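Local coordinates for protein alpha,alpha-trehalose-phosphate synthase (UDP-forming) (Burkholderia xenovorans, PDB 5HXA) that belongs to glycosyltransferase family 20 and has the two-domain GT-B fold, with two Rossmann-like domains, at residues Ile158-His163 and Lys183-Tyr188. Numbering follows the deposited sequence.
Sequences IGFFLH and KAMCSY
Met-185 makes the first touch from the end of helix 178-185. Its methyl CE reaches to 4.4 Å from Phe-160 CE2, a loose apolar contact. The chain then leaves the helix through a type I beta turn from Met-185 to Tyr-188. This turn is closed by the bond from Tyr-188 N to Met-185 O (3.1 Å). It delivers Tyr-188 to the strand, and this residue carries most of the contact. Its CG stands anti to its own carbonyl carbon (chi1 -72°), which turns the ring toward Ile-158, Gly-159 and Phe-160. Phe-160 CB sits almost exactly above the ring centre, 3.3 Å from the centroid, in a close CH-pi contact. The two rings meet obliquely, with planes at 33°. Tyr-188 OH lies 3.5 Å from Phe-160 CD1 and is hydrogen-bonded to the carbonyl oxygen of Leu-142; this bond satisfies the buried hydroxyl. Ile-158 crosses Tyr-188 at about a right angle. Its CG2 comes to 3.5 Å from Tyr-188 CD1. No hydrogen bond joins the two segments; the contact is made by packing of apolar and aromatic groups. It belongs to a beta-alpha-beta crossover: strand 158-161 runs parallel between strands 134-138 and 190-193, and helices 169-172 and 178-185 lie on the connection to the latter. Val-137 of strand 134-138 and Phe-145 and Ala-146 of helix 145-151 also pack against Tyr-188.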
ATOM      1  N   ILE A 158     -26.727   4.130  16.943  1.00 20.08           N
ATOM      2  CA  ILE A 158     -25.729   4.971  16.283  1.00 20.07           C
ATOM      3  C   ILE A 158     -25.191   4.211  15.080  1.00 24.23           C
ATOM      4  O   ILE A 158     -24.700   3.083  15.223  1.00 22.59           O
ATOM      5  CB  ILE A 158     -24.570   5.371  17.218  1.00 21.96           C
ATOM      6  CG1 ILE A 158     -25.082   5.820  18.597  1.00 20.16           C
ATOM      7  CG2 ILE A 158     -23.752   6.511  16.590  1.00 21.76           C
ATOM      8  CD1 ILE A 158     -23.959   6.003  19.633  1.00 20.27           C
ATOM      9  N   GLY A 159     -25.276   4.827  13.902  1.00 20.03           N
ATOM     10  CA  GLY A 159     -24.719   4.270  12.683  1.00 17.04           C
ATOM     11  C   GLY A 159     -23.582   5.134  12.173  1.00 21.51           C
ATOM     12  O   GLY A 159     -23.547   6.342  12.420  1.00 21.22           O
ATOM     13  N   PHE A 160     -22.641   4.502  11.469  1.00 18.64           N
ATOM     14  CA  PHE A 160     -21.500   5.175  10.868  1.00 18.45           C
ATOM     15  C   PHE A 160     -21.445   4.833   9.388  1.00 21.68           C
ATOM     16  O   PHE A 160     -21.683   3.683   9.006  1.00 18.41           O
ATOM     17  CB  PHE A 160     -20.181   4.747  11.545  1.00 17.37           C
ATOM     18  CG  PHE A 160     -18.952   5.437  11.001  1.00 18.94           C
ATOM     19  CD1 PHE A 160     -18.717   6.775  11.270  1.00 17.98           C
ATOM     20  CD2 PHE A 160     -18.019   4.733  10.246  1.00 17.82           C
ATOM     21  CE1 PHE A 160     -17.582   7.403  10.792  1.00 18.81           C
ATOM     22  CE2 PHE A 160     -16.877   5.360   9.763  1.00 20.77           C
ATOM     23  CZ  PHE A 160     -16.663   6.699  10.030  1.00 17.61           C
ATOM     24  N   PHE A 161     -21.114   5.823   8.553  1.00 19.51           N
ATOM     25  CA  PHE A 161     -20.813   5.552   7.149  1.00 18.35           C
ATOM     26  C   PHE A 161     -19.465   6.156   6.789  1.00 19.79           C
ATOM     27  O   PHE A 161     -19.226   7.341   7.039  1.00 19.14           O
ATOM     28  CB  PHE A 161     -21.896   6.080   6.190  1.00 16.55           C
ATOM     29  CG  PHE A 161     -21.677   5.644   4.753  1.00 17.07           C
ATOM     30  CD1 PHE A 161     -22.032   4.366   4.339  1.00 19.87           C
ATOM     31  CD2 PHE A 161     -21.068   6.500   3.833  1.00 20.57           C
ATOM     32  CE1 PHE A 161     -21.801   3.942   3.018  1.00 16.24           C
ATOM     33  CE2 PHE A 161     -20.841   6.083   2.510  1.00 18.90           C
ATOM     34  CZ  PHE A 161     -21.211   4.804   2.109  1.00 17.63           C
ATOM     35  N   LEU A 162     -18.587   5.334   6.207  1.00 15.94           N
ATOM     36  CA  LEU A 162     -17.254   5.750   5.791  1.00 16.59           C
ATOM     37  C   LEU A 162     -17.296   6.027   4.294  1.00 18.31           C
ATOM     38  O   LEU A 162     -17.618   5.131   3.511  1.00 19.28           O
ATOM     39  CB  LEU A 162     -16.219   4.661   6.099  1.00 13.42           C
ATOM     40  CG  LEU A 162     -14.758   5.038   5.783  1.00 18.04           C
ATOM     41  CD1 LEU A 162     -14.280   6.180   6.677  1.00 14.64           C
ATOM     42  CD2 LEU A 162     -13.819   3.844   5.904  1.00 17.50           C
ATOM     43  N   HIS A 163     -16.972   7.256   3.897  1.00 17.12           N
ATOM     44  CA  HIS A 163     -17.087   7.627   2.488  1.00 19.98           C
ATOM     45  C   HIS A 163     -15.859   7.271   1.661  1.00 18.25           C
ATOM     46  O   HIS A 163     -15.949   7.232   0.424  1.00 16.93           O
ATOM     47  CB  HIS A 163     -17.382   9.125   2.367  1.00 16.55           C
ATOM     48  CG  HIS A 163     -18.755   9.497   2.838  1.00 17.75           C
ATOM     49  ND1 HIS A 163     -19.798   9.744   1.971  1.00 23.49           N
ATOM     50  CD2 HIS A 163     -19.263   9.640   4.087  1.00 22.01           C
ATOM     51  CE1 HIS A 163     -20.886  10.042   2.663  1.00 24.43           C
ATOM     52  NE2 HIS A 163     -20.589   9.986   3.950  1.00 24.15           N
ATOM     53  N   LYS A 183     -11.418  -0.834  17.645  1.00 17.65           N
ATOM     54  CA  LYS A 183     -12.213  -1.094  18.841  1.00 22.97           C
ATOM     55  C   LYS A 183     -13.292  -0.033  19.019  1.00 21.61           C
ATOM     56  O   LYS A 183     -14.469  -0.351  19.223  1.00 22.33           O
ATOM     57  CB  LYS A 183     -11.311  -1.148  20.077  1.00 16.21           C
ATOM     58  CG  LYS A 183     -12.130  -1.274  21.384  1.00 20.66           C
ATOM     59  CD  LYS A 183     -11.227  -1.511  22.598  1.00 27.42           C
ATOM     60  CE  LYS A 183     -12.045  -1.619  23.886  1.00 34.81           C
ATOM     61  NZ  LYS A 183     -11.196  -2.085  25.026  1.00 36.41           N
ATOM     62  N   ALA A 184     -12.908   1.245  18.912  1.00 20.53           N
ATOM     63  CA  ALA A 184     -13.883   2.321  19.076  1.00 20.62           C
ATOM     64  C   ALA A 184     -14.969   2.250  18.013  1.00 17.58           C
ATOM     65  O   ALA A 184     -16.139   2.531  18.294  1.00 18.80           O
ATOM     66  CB  ALA A 184     -13.188   3.683  19.042  1.00 19.06           C
ATOM     67  N   MET A 185     -14.609   1.881  16.782  1.00 18.70           N
ATOM     68  CA  MET A 185     -15.622   1.792  15.729  1.00 16.78           C
ATOM     69  C   MET A 185     -16.722   0.785  16.068  1.00 20.31           C
ATOM     70  O   MET A 185     -17.854   0.928  15.597  1.00 19.32           O
ATOM     71  CB  MET A 185     -14.977   1.420  14.394  1.00 19.04           C
ATOM     72  CG  MET A 185     -14.175   2.565  13.746  1.00 18.90           C
ATOM     73  SD  MET A 185     -13.244   1.991  12.315  1.00 19.62           S
ATOM     74  CE  MET A 185     -14.523   1.907  11.044  1.00 15.30           C
ATOM     75  N   CYS A 186     -16.414  -0.248  16.854  1.00 18.73           N
ATOM     76  CA  CYS A 186     -17.433  -1.243  17.178  1.00 19.72           C
ATOM     77  C   CYS A 186     -18.402  -0.783  18.266  1.00 20.54           C
ATOM     78  O   CYS A 186     -19.288  -1.559  18.660  1.00 18.21           O
ATOM     79  CB  CYS A 186     -16.758  -2.562  17.565  1.00 21.13           C
ATOM     80  SG  CYS A 186     -15.890  -3.335  16.138  1.00 20.96           S
ATOM     81  N   SER A 187     -18.267   0.457  18.757  1.00 18.42           N
ATOM     82  CA  SER A 187     -19.331   1.064  19.554  1.00 21.56           C
ATOM     83  C   SER A 187     -20.520   1.487  18.704  1.00 20.58           C
ATOM     84  O   SER A 187     -21.599   1.729  19.258  1.00 21.74           O
ATOM     85  CB  SER A 187     -18.799   2.276  20.327  1.00 22.25           C
ATOM     86  OG  SER A 187     -17.949   1.847  21.376  1.00 21.65           O
ATOM     87  N   TYR A 188     -20.337   1.611  17.389  1.00 17.31           N
ATOM     88  CA  TYR A 188     -21.454   1.818  16.478  1.00 16.92           C
ATOM     89  C   TYR A 188     -22.311   0.558  16.381  1.00 22.94           C
ATOM     90  O   TYR A 188     -21.795  -0.565  16.381  1.00 18.84           O
ATOM     91  CB  TYR A 188     -20.941   2.192  15.076  1.00 15.93           C
ATOM     92  CG  TYR A 188     -20.367   3.604  14.969  1.00 19.35           C
ATOM     93  CD1 TYR A 188     -21.210   4.712  14.915  1.00 23.32           C
ATOM     94  CD2 TYR A 188     -18.989   3.817  14.886  1.00 15.97           C
ATOM     95  CE1 TYR A 188     -20.699   6.008  14.813  1.00 21.94           C
ATOM     96  CE2 TYR A 188     -18.460   5.111  14.784  1.00 17.57           C
ATOM     97  CZ  TYR A 188     -19.322   6.194  14.758  1.00 19.05           C
ATOM     98  OH  TYR A 188     -18.813   7.468  14.667  1.00 20.74           O
TER